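Local atomic coordinates of predicted ATPase involved in replication control, Cdc46/Mcm family (Methanopyrus kandleri AV19, PDB entry 3F8T), a protein that probably binds ATP and single-stranded DNA as a homolog of the MCM replicative helicases that unwind DNA during replication. Residues L423-V434 with P446-E456. The protein carries 2 engineered substitutions. Residues are numbered along the deposited sequence; the frame is centred on the assembly and turned at random.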
# COMPACT_ATOMS: atom_id res chain seq x y z
N LEU A 423 -8.81 28.01 7.84
CA LEU A 423 -9.72 27.01 7.29
C LEU A 423 -11.17 27.36 7.65
O LEU A 423 -12.06 27.33 6.79
CB LEU A 423 -9.36 25.63 7.83
CG LEU A 423 -10.30 24.47 7.50
CD1 LEU A 423 -10.40 24.22 6.02
CD2 LEU A 423 -9.84 23.21 8.22
N GLU A 424 -11.40 27.69 8.91
CA GLU A 424 -12.75 28.05 9.38
C GLU A 424 -13.28 29.31 8.67
O GLU A 424 -14.46 29.38 8.31
CB GLU A 424 -12.81 28.10 10.92
CG GLU A 424 -12.61 26.67 11.49
CD GLU A 424 -12.73 26.53 13.00
OE1 GLU A 424 -12.19 27.39 13.75
OE2 GLU A 424 -13.32 25.51 13.44
N HIS A 425 -12.38 30.26 8.43
CA HIS A 425 -12.69 31.51 7.72
C HIS A 425 -13.11 31.27 6.27
O HIS A 425 -14.12 31.81 5.82
CB HIS A 425 -11.49 32.47 7.76
CG HIS A 425 -11.72 33.76 7.03
ND1 HIS A 425 -12.60 34.72 7.47
CD2 HIS A 425 -11.17 34.24 5.89
CE1 HIS A 425 -12.58 35.75 6.64
NE2 HIS A 425 -11.73 35.48 5.67
N TRP A 426 -12.30 30.50 5.54
CA TRP A 426 -12.68 30.08 4.19
C TRP A 426 -14.08 29.47 4.19
O TRP A 426 -14.94 29.85 3.40
CB TRP A 426 -11.67 29.06 3.63
CG TRP A 426 -12.09 28.50 2.30
CD1 TRP A 426 -11.87 29.05 1.08
CD2 TRP A 426 -12.84 27.30 2.07
NE1 TRP A 426 -12.41 28.26 0.10
CE2 TRP A 426 -13.02 27.18 0.68
CE3 TRP A 426 -13.37 26.31 2.91
CZ2 TRP A 426 -13.70 26.11 0.10
CZ3 TRP A 426 -14.06 25.24 2.33
CH2 TRP A 426 -14.22 25.16 0.94
N TYR A 427 -14.30 28.52 5.10
CA TYR A 427 -15.55 27.76 5.14
C TYR A 427 -16.77 28.64 5.36
O TYR A 427 -17.73 28.56 4.60
CB TYR A 427 -15.46 26.69 6.23
CG TYR A 427 -16.61 25.70 6.28
CD1 TYR A 427 -17.08 25.09 5.12
CD2 TYR A 427 -17.19 25.34 7.50
CE1 TYR A 427 -18.13 24.15 5.17
CE2 TYR A 427 -18.23 24.40 7.56
CZ TYR A 427 -18.69 23.82 6.40
OH TYR A 427 -19.71 22.90 6.47
N GLU A 428 -16.70 29.49 6.38
CA GLU A 428 -17.80 30.40 6.71
C GLU A 428 -18.03 31.43 5.59
O GLU A 428 -19.17 31.69 5.23
CB GLU A 428 -17.58 31.07 8.08
CG GLU A 428 -16.46 32.13 8.13
CD GLU A 428 -16.18 32.65 9.54
OE1 GLU A 428 -16.77 32.11 10.51
OE2 GLU A 428 -15.36 33.59 9.68
N THR A 429 -16.95 31.97 5.04
CA THR A 429 -17.03 32.95 3.94
C THR A 429 -17.70 32.33 2.70
O THR A 429 -18.57 32.96 2.07
CB THR A 429 -15.62 33.55 3.63
OG1 THR A 429 -15.16 34.33 4.75
CG2 THR A 429 -15.64 34.44 2.41
N ARG A 430 -17.32 31.10 2.35
CA ARG A 430 -17.90 30.43 1.19
C ARG A 430 -19.36 30.04 1.38
O ARG A 430 -20.15 30.14 0.45
CB ARG A 430 -17.06 29.20 0.79
CG ARG A 430 -15.70 29.55 0.20
CD ARG A 430 -15.83 30.22 -1.17
NE ARG A 430 -14.51 30.45 -1.76
CZ ARG A 430 -13.73 31.50 -1.49
NH1 ARG A 430 -14.12 32.45 -0.65
NH2 ARG A 430 -12.54 31.60 -2.08
N ARG A 431 -19.72 29.60 2.58
CA ARG A 431 -21.12 29.26 2.88
C ARG A 431 -22.03 30.48 2.74
O ARG A 431 -23.14 30.37 2.20
CB ARG A 431 -21.25 28.63 4.27
CG ARG A 431 -20.74 27.18 4.33
CD ARG A 431 -20.83 26.59 5.73
NE ARG A 431 -22.21 26.50 6.24
CZ ARG A 431 -23.04 25.48 6.00
NH1 ARG A 431 -22.65 24.44 5.25
NH2 ARG A 431 -24.27 25.50 6.51
N GLU A 432 -21.54 31.63 3.19
CA GLU A 432 -22.25 32.91 3.05
C GLU A 432 -22.42 33.27 1.58
O GLU A 432 -23.49 33.73 1.16
CB GLU A 432 -21.48 34.02 3.79
CG GLU A 432 -22.10 35.42 3.70
CD GLU A 432 -21.71 36.16 2.44
OE1 GLU A 432 -20.49 36.24 2.14
OE2 GLU A 432 -22.62 36.66 1.73
N GLU A 433 -21.36 33.08 0.80
CA GLU A 433 -21.42 33.36 -0.63
C GLU A 433 -22.42 32.48 -1.37
O GLU A 433 -23.14 32.96 -2.24
CB GLU A 433 -20.04 33.25 -1.28
CG GLU A 433 -20.04 33.75 -2.71
CD GLU A 433 -18.74 33.50 -3.43
OE1 GLU A 433 -17.77 33.04 -2.77
OE2 GLU A 433 -18.69 33.77 -4.65
N VAL A 434 -22.47 31.18 -1.03
CA VAL A 434 -23.43 30.26 -1.63
C VAL A 434 -24.87 30.71 -1.31
O VAL A 434 -25.72 30.77 -2.20
CB VAL A 434 -23.19 28.79 -1.16
CG1 VAL A 434 -24.37 27.89 -1.55
CG2 VAL A 434 -21.90 28.24 -1.74
N PRO A 446 -23.65 23.48 -3.24
CA PRO A 446 -23.52 23.80 -1.82
C PRO A 446 -22.09 23.59 -1.33
O PRO A 446 -21.36 22.79 -1.90
CB PRO A 446 -24.46 22.80 -1.14
CG PRO A 446 -24.57 21.67 -2.10
CD PRO A 446 -24.51 22.30 -3.46
N VAL A 447 -21.72 24.33 -0.28
CA VAL A 447 -20.47 24.13 0.44
C VAL A 447 -20.85 23.55 1.80
O VAL A 447 -21.41 24.25 2.67
CB VAL A 447 -19.65 25.44 0.52
CG1 VAL A 447 -18.49 25.32 1.50
CG2 VAL A 447 -19.14 25.81 -0.87
N THR A 448 -20.56 22.26 1.96
CA THR A 448 -20.97 21.48 3.13
C THR A 448 -19.77 20.97 3.92
O THR A 448 -18.62 21.25 3.58
CB THR A 448 -21.83 20.27 2.70
OG1 THR A 448 -20.99 19.26 2.14
CG2 THR A 448 -22.92 20.68 1.69
N ARG A 449 -20.03 20.19 4.97
CA ARG A 449 -18.94 19.58 5.74
C ARG A 449 -17.98 18.78 4.85
O ARG A 449 -16.80 18.70 5.17
CB ARG A 449 -19.47 18.69 6.88
CG ARG A 449 -20.43 17.58 6.44
CD ARG A 449 -20.87 16.71 7.61
NE ARG A 449 -19.76 15.91 8.14
CZ ARG A 449 -19.89 14.68 8.62
NH1 ARG A 449 -21.07 14.07 8.64
NH2 ARG A 449 -18.81 14.04 9.08
N ARG A 450 -18.49 18.20 3.76
CA ARG A 450 -17.67 17.44 2.81
C ARG A 450 -16.57 18.31 2.23
O ARG A 450 -15.42 17.88 2.10
CB ARG A 450 -18.52 16.86 1.67
CG ARG A 450 -19.48 15.74 2.09
CD ARG A 450 -20.39 15.27 0.95
NE ARG A 450 -21.24 16.35 0.45
CZ ARG A 450 -21.01 17.05 -0.67
NH1 ARG A 450 -19.96 16.77 -1.44
NH2 ARG A 450 -21.85 18.02 -1.01
N GLN A 451 -16.92 19.55 1.88
CA GLN A 451 -15.95 20.51 1.33
C GLN A 451 -14.92 20.94 2.37
O GLN A 451 -13.73 21.07 2.05
CB GLN A 451 -16.65 21.71 0.71
CG GLN A 451 -17.22 21.43 -0.68
CD GLN A 451 -18.33 20.39 -0.66
OE1 GLN A 451 -19.30 20.51 0.09
NE2 GLN A 451 -18.17 19.34 -1.48
N LEU A 452 -15.38 21.21 3.59
CA LEU A 452 -14.49 21.49 4.72
C LEU A 452 -13.48 20.36 4.89
O LEU A 452 -12.27 20.60 4.96
CB LEU A 452 -15.29 21.65 6.01
CG LEU A 452 -14.50 21.92 7.30
CD1 LEU A 452 -13.88 23.29 7.29
CD2 LEU A 452 -15.45 21.77 8.49
N GLU A 453 -13.99 19.13 4.91
CA GLU A 453 -13.16 17.93 5.00
C GLU A 453 -12.14 17.83 3.85
O GLU A 453 -10.97 17.52 4.09
CB GLU A 453 -14.05 16.68 5.11
CG GLU A 453 -14.79 16.62 6.47
CD GLU A 453 -16.11 15.86 6.46
OE1 GLU A 453 -16.39 15.10 5.50
OE2 GLU A 453 -16.89 16.02 7.43
N SER A 454 -12.57 18.13 2.63
CA SER A 454 -11.66 18.05 1.47
C SER A 454 -10.53 19.07 1.55
O SER A 454 -9.35 18.74 1.28
CB SER A 454 -12.43 18.22 0.16
OG SER A 454 -13.38 17.18 0.03
N VAL A 455 -10.87 20.30 1.92
CA VAL A 455 -9.83 21.33 2.07
C VAL A 455 -8.80 20.87 3.12
O VAL A 455 -7.59 20.97 2.88
CB VAL A 455 -10.42 22.71 2.43
CG1 VAL A 455 -9.30 23.70 2.77
CG2 VAL A 455 -11.22 23.22 1.26
N GLU A 456 -9.27 20.35 4.24
CA GLU A 456 -8.36 19.89 5.30
C GLU A 456 -7.45 18.76 4.81
O GLU A 456 -6.25 18.79 5.07
CB GLU A 456 -9.12 19.50 6.58
CG GLU A 456 -8.21 18.84 7.63
CD GLU A 456 -8.52 19.24 9.08
OE1 GLU A 456 -9.43 20.05 9.34
OE2 GLU A 456 -7.83 18.70 9.97
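Helix 423-434 and helix 449-456 of the MCM AAA-lid domain pack as an antiparallel helical hairpin, their axes 10.5 Å apart at closest approach and their directions 146° apart. From one end of the interface to the other, Leu423 meets Leu452, Val455 and Glu456, Tyr427 lies against Leu452, and Val434 closes on Val447. Leu423 CD1 presses on Val455 CG1 at 3.5 Å, tighter than usual van der Waals contact. The other methyl of Val455, CG2, sits over one face of the Trp426 six-membered ring, a CH-pi contact 3.8 Å from the centroid, while Arg430 CG lies against the opposite face, toward the rim. Helix 473-489 completes this buried side: Ala480 touches Trp426, and Asp484 accepts a hydrogen bond from Trp426 NE1 and forms a salt bridge with Arg430. With CG swung away from the backbone N (chi1 -172°), the Tyr427 ring reaches across to the second helix. Leu452 CB stands over the ring centre, 3.9 Å from the centroid, and Arg431 CD lies against the other face nearer the rim, holding the phenol between two aliphatic groups. A serine in place of Tyr427 would probably leave a gap between Leu452 and Arg431 and deprive Val447 CG1 of its neighbour at CE1. Val447, in the loop before the second helix, packs its CG2 on Val434 CG2 at 3.8 Å. Bent at chi3 (63°), Arg431 directs NH1 to Val447 O in a weak bond. Thr448 N-caps the second helix and forms a capping box with Gln451, whose OE1 accepts from Thr448 N and OG1; the backbone N-H of Thr448 arrives in the plane of the Gln451 side-chain carbonyl, on a lone pair, with Thr448 N 2.9 Å from Gln451 OE1.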